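Local atomic coordinates of cytosine-specific methyltransferase (Escherichia coli O157:H7 EDL933, PDB entry 3G7U), a protein that probably transfers a methyl group from S-adenosyl-L-methionine to carbon 5 of cytosine in DNA. Residues 262-265 with 266-269; 310-314 with 315-319. All blocks are in the same frame, centred on the assembly; numbering follows the deposited sequence.

Contact 1 of 2, residues 262-265 with 266-269; sequences KIVQ and ERYA
Lys262 opens a short helix by accepting the amide of Glu266 on its carbonyl oxygen, with Glu266 N 2.8 Å from Lys262 O. The two side chains fold to the same flank, yet Lys262 NZ stays 4.5 Å from Glu266 OE2, too far for a salt bridge, so any attraction between them is probably loose. Ile263 O takes Arg267 N at 3.0 Å.

Val264 makes the main side-chain contact. Its CG1, set anti to the backbone N (chi1 167°), lies over one face of the Tyr268 ring in a CH-pi contact, 3.7 Å from the ring centroid and shifted toward the rim, where it comes within 3.4 Å of Tyr268 CE2. The other methyl, CG2, faces Arg267 NH1 obliquely and more loosely. The valine carbonyl holds the same tyrosine, Val264 O receiving Tyr268 N at 2.8 Å; Val264 thus touches both the amide and the ring of the residue one turn on. Gln265 O completes the i to i+4 series with Ala269 N at 2.9 Å.

His260, just ahead of the helix, meets the Tyr268 ring edge-to-face, while the Arg267 chain, bent at chi3, salt-bridges Asp277 through NE. Helix 262-269 thus lies at the surface just after strand 256-258, with its Tyr268 side turned inward onto loop residues Ser280 and Ile311.

Contact 2 of 2, residues 310-314 with 315-319; sequences PIHPY and HPRVI
His312 and His315 meet at the end of a tight chain reversal, where His312 ND1 accepts the His315 amide: His315 N is 3.1 Å away and its N-H points almost straight at the nitrogen (170°). Tyr314 N also donates to this ND1, at 3.2 Å, so two successive amides grip one ring nitrogen, both tilted out of the ring plane. With CG anti to the backbone N (chi1 -164°), the ring is carried to where ND1 meets the two amides. His315 CD2 lies over the rim of one face of the His312 ring, 3.4 Å from His312 CE1, and Pro313 CD over the rim of the opposite one; the two histidine rings are oblique, neither stacked nor edge-to-face.

Arg317 runs alongside His312, its guanidinium plane turned 52° from the ring and its NH2 3.6 Å from His312 CD2. Arg317 NH1 donates to Val318 O at 3.1 Å, in the guanidinium plane, which positions the group there. Behind these side chains the backbones pair, His312 N bonding to Arg317 O at 2.9 Å and Ile319 N to Pro310 O at 3.0 Å. Ile319 CD1 packs on the Pro310 ring.

Further out, Asp202 binds His315 NE2, Glu323 forms a salt bridge with Arg317 NH1, and Arg284 NE donates to His312 O. The whole is a hairpin-like loop, its bend held by His312 ND1, with a single Ile311-Val318 beta bridge and an inverse gamma turn centred on Pro316.

Following the chain from the N terminus, contact 1 is complete within helix 262-269 before contact 2 begins, so the two stand in series and neither encloses the other. Contact 1 closes only one helical turn, whereas contact 2 closes a short hairpin-like loop. The intervening chain, partly unmodelled at 295-307, returns to the helix, and the centres of the contacts end up about 10 Å apart. There Pro316 CB packs against Gln265 O at 3.4 Å. His260, which packs on the helix, also bonds to Val318 N through NE2. Beyond contact 2 the chain runs on into helix 321-328, on which Ile319 packs through Ala324 and Leu327.

Contact 1 of 2, residues 262-265 with 266-269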
loop_
_atom_site.group_PDB
_atom_site.type_symbol
_atom_site.label_atom_id
_atom_site.label_comp_id
_atom_site.label_asym_id
_atom_site.label_seq_id
_atom_site.Cartn_x
_atom_site.Cartn_y
_atom_site.Cartn_z
ATOM N N LYS A 262 -17.865 -11.462 26.657
ATOM C CA LYS A 262 -17.197 -10.950 27.866
ATOM C C LYS A 262 -16.000 -11.778 28.226
ATOM O O LYS A 262 -15.030 -11.257 28.743
ATOM C CB LYS A 262 -18.142 -10.873 29.079
ATOM C CG LYS A 262 -19.155 -9.753 28.992
ATOM C CD LYS A 262 -18.642 -8.488 29.664
ATOM C CE LYS A 262 -18.921 -8.515 31.157
ATOM N NZ LYS A 262 -18.394 -7.297 31.836
ATOM N N ILE A 263 -16.072 -13.068 27.936
ATOM C CA ILE A 263 -14.969 -13.958 28.223
ATOM C C ILE A 263 -13.780 -13.628 27.323
ATOM O O ILE A 263 -12.643 -13.575 27.800
ATOM C CB ILE A 263 -15.404 -15.440 28.210
ATOM C CG1 ILE A 263 -16.169 -15.707 29.525
ATOM C CG2 ILE A 263 -14.192 -16.379 28.058
ATOM C CD1 ILE A 263 -16.571 -17.142 29.799
ATOM N N VAL A 264 -14.061 -13.331 26.053
ATOM C CA VAL A 264 -13.018 -12.891 25.131
ATOM C C VAL A 264 -12.457 -11.555 25.608
ATOM O O VAL A 264 -11.242 -11.378 25.735
ATOM C CB VAL A 264 -13.538 -12.832 23.683
ATOM C CG1 VAL A 264 -12.564 -12.092 22.783
ATOM C CG2 VAL A 264 -13.759 -14.231 23.149
ATOM N N GLN A 265 -13.358 -10.644 25.932
ATOM C CA GLN A 265 -13.003 -9.323 26.384
ATOM C C GLN A 265 -12.120 -9.370 27.637
ATOM O O GLN A 265 -11.166 -8.604 27.758
ATOM C CB GLN A 265 -14.288 -8.565 26.659
ATOM C CG GLN A 265 -14.149 -7.101 26.858
ATOM C CD GLN A 265 -15.478 -6.374 26.748
ATOM O OE1 GLN A 265 -15.641 -5.293 27.304
ATOM N NE2 GLN A 265 -16.430 -6.960 26.030
ATOM N N GLU A 266 -12.428 -10.281 28.563
ATOM C CA GLU A 266 -11.640 -10.391 29.798
ATOM C C GLU A 266 -10.258 -10.983 29.511
ATOM O O GLU A 266 -9.249 -10.573 30.088
ATOM C CB GLU A 266 -12.400 -11.196 30.859
ATOM C CG GLU A 266 -13.336 -10.322 31.705
ATOM C CD GLU A 266 -14.496 -11.095 32.354
ATOM O OE1 GLU A 266 -14.515 -12.353 32.312
ATOM O OE2 GLU A 266 -15.402 -10.425 32.905
ATOM N N ARG A 267 -10.216 -11.916 28.579
ATOM C CA ARG A 267 -8.973 -12.492 28.142
ATOM C C ARG A 267 -8.087 -11.421 27.482
ATOM O O ARG A 267 -6.889 -11.365 27.766
ATOM C CB ARG A 267 -9.270 -13.614 27.175
ATOM C CG ARG A 267 -8.394 -14.813 27.322
ATOM C CD ARG A 267 -8.953 -15.956 26.536
ATOM N NE ARG A 267 -8.881 -15.720 25.101
ATOM C CZ ARG A 267 -9.857 -16.027 24.253
ATOM N NH1 ARG A 267 -10.977 -16.577 24.705
ATOM N NH2 ARG A 267 -9.725 -15.773 22.960
ATOM N N TYR A 268 -8.670 -10.566 26.636
ATOM C CA TYR A 268 -7.899 -9.509 25.972
ATOM C C TYR A 268 -7.444 -8.443 26.963
ATOM O O TYR A 268 -6.306 -7.958 26.881
ATOM C CB TYR A 268 -8.697 -8.838 24.840
ATOM C CG TYR A 268 -8.984 -9.689 23.630
ATOM C CD1 TYR A 268 -8.383 -10.935 23.432
ATOM C CD2 TYR A 268 -9.874 -9.235 22.651
ATOM C CE1 TYR A 268 -8.659 -11.702 22.310
ATOM C CE2 TYR A 268 -10.150 -10.012 21.507
ATOM C CZ TYR A 268 -9.534 -11.229 21.353
ATOM O OH TYR A 268 -9.833 -11.973 20.252
ATOM N N ALA A 269 -8.320 -8.073 27.896
ATOM C CA ALA A 269 -7.959 -7.123 28.963
ATOM C C ALA A 269 -6.751 -7.603 29.766
ATOM O O ALA A 269 -6.001 -6.789 30.294
ATOM C CB ALA A 269 -9.135 -6.882 29.892
#

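Contact 2 of 2, residues 310-314 with 315-319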
loop_
_atom_site.group_PDB
_atom_site.type_symbol
_atom_site.label_atom_id
_atom_site.label_comp_id
_atom_site.label_asym_id
_atom_site.label_seq_id
_atom_site.Cartn_x
_atom_site.Cartn_y
_atom_site.Cartn_z
ATOM N N PRO A 310 -4.691 -7.551 15.173
ATOM C CA PRO A 310 -4.035 -7.171 16.426
ATOM C C PRO A 310 -5.059 -6.713 17.455
ATOM O O PRO A 310 -6.143 -6.234 17.097
ATOM C CB PRO A 310 -3.188 -5.952 16.031
ATOM C CG PRO A 310 -3.011 -6.102 14.530
ATOM C CD PRO A 310 -4.269 -6.694 14.048
ATOM N N ILE A 311 -4.705 -6.854 18.726
ATOM C CA ILE A 311 -5.503 -6.342 19.841
ATOM C C ILE A 311 -4.992 -4.967 20.198
ATOM O O ILE A 311 -3.755 -4.723 20.232
ATOM C CB ILE A 311 -5.383 -7.294 21.073
ATOM C CG1 ILE A 311 -5.730 -8.729 20.671
ATOM C CG2 ILE A 311 -6.208 -6.826 22.280
ATOM C CD1 ILE A 311 -7.088 -8.904 20.057
ATOM N N HIS A 312 -5.921 -4.061 20.466
ATOM C CA HIS A 312 -5.604 -2.714 20.841
ATOM C C HIS A 312 -4.778 -2.709 22.150
ATOM O O HIS A 312 -5.010 -3.575 23.014
ATOM C CB HIS A 312 -6.916 -1.989 21.079
ATOM C CG HIS A 312 -6.783 -0.509 21.113
ATOM N ND1 HIS A 312 -6.454 0.180 22.259
ATOM C CD2 HIS A 312 -6.921 0.421 20.140
ATOM C CE1 HIS A 312 -6.394 1.475 21.987
ATOM N NE2 HIS A 312 -6.690 1.650 20.712
ATOM N N PRO A 313 -3.817 -1.775 22.282
ATOM C CA PRO A 313 -2.926 -1.810 23.464
ATOM C C PRO A 313 -3.632 -1.537 24.788
ATOM O O PRO A 313 -3.228 -2.106 25.829
ATOM C CB PRO A 313 -1.913 -0.707 23.174
ATOM C CG PRO A 313 -2.614 0.238 22.217
ATOM C CD PRO A 313 -3.446 -0.674 21.362
ATOM N N TYR A 314 -4.665 -0.699 24.741
ATOM C CA TYR A 314 -5.374 -0.233 25.939
ATOM C C TYR A 314 -6.795 -0.811 26.090
ATOM O O TYR A 314 -7.221 -1.139 27.206
ATOM C CB TYR A 314 -5.400 1.290 25.960
ATOM C CG TYR A 314 -4.015 1.921 25.881
ATOM C CD1 TYR A 314 -2.967 1.486 26.706
ATOM C CD2 TYR A 314 -3.755 2.962 24.992
ATOM C CE1 TYR A 314 -1.698 2.073 26.638
ATOM C CE2 TYR A 314 -2.482 3.555 24.913
ATOM C CZ TYR A 314 -1.472 3.108 25.737
ATOM O OH TYR A 314 -0.227 3.706 25.650
ATOM N N HIS A 315 -7.510 -0.946 24.973
ATOM C CA HIS A 315 -8.872 -1.474 24.978
ATOM C C HIS A 315 -8.907 -2.962 24.747
ATOM O O HIS A 315 -8.103 -3.514 23.980
ATOM C CB HIS A 315 -9.758 -0.760 23.931
ATOM C CG HIS A 315 -9.819 0.721 24.115
ATOM N ND1 HIS A 315 -10.250 1.306 25.285
ATOM C CD2 HIS A 315 -9.493 1.736 23.286
ATOM C CE1 HIS A 315 -10.187 2.619 25.168
ATOM N NE2 HIS A 315 -9.717 2.905 23.969
ATOM N N PRO A 316 -9.857 -3.645 25.403
ATOM C CA PRO A 316 -9.934 -5.086 25.263
ATOM C C PRO A 316 -10.655 -5.575 23.990
ATOM O O PRO A 316 -11.696 -6.218 24.065
ATOM C CB PRO A 316 -10.680 -5.514 26.533
ATOM C CG PRO A 316 -11.552 -4.337 26.879
ATOM C CD PRO A 316 -10.846 -3.110 26.371
ATOM N N ARG A 317 -10.054 -5.340 22.817
ATOM C CA ARG A 317 -10.755 -5.577 21.564
ATOM C C ARG A 317 -9.737 -5.663 20.421
ATOM O O ARG A 317 -8.620 -5.155 20.562
ATOM C CB ARG A 317 -11.744 -4.427 21.294
ATOM C CG ARG A 317 -11.115 -3.043 21.303
ATOM C CD ARG A 317 -12.049 -2.063 20.630
ATOM N NE ARG A 317 -11.592 -0.675 20.572
ATOM C CZ ARG A 317 -10.730 -0.168 19.677
ATOM N NH1 ARG A 317 -10.178 -0.944 18.749
ATOM N NH2 ARG A 317 -10.452 1.133 19.688
ATOM N N VAL A 318 -10.125 -6.259 19.288
ATOM C CA VAL A 318 -9.312 -6.135 18.085
ATOM C C VAL A 318 -9.360 -4.692 17.605
ATOM O O VAL A 318 -10.276 -3.949 17.976
ATOM C CB VAL A 318 -9.800 -7.071 16.968
ATOM C CG1 VAL A 318 -9.683 -8.515 17.425
ATOM C CG2 VAL A 318 -11.252 -6.795 16.636
ATOM N N ILE A 319 -8.362 -4.273 16.827
ATOM C CA ILE A 319 -8.320 -2.904 16.289
ATOM C C ILE A 319 -9.406 -2.705 15.212
ATOM O O ILE A 319 -9.894 -3.693 14.659
ATOM C CB ILE A 319 -6.886 -2.545 15.739
ATOM C CG1 ILE A 319 -6.472 -3.495 14.598
ATOM C CG2 ILE A 319 -5.850 -2.508 16.946
ATOM C CD1 ILE A 319 -5.116 -3.096 13.946
#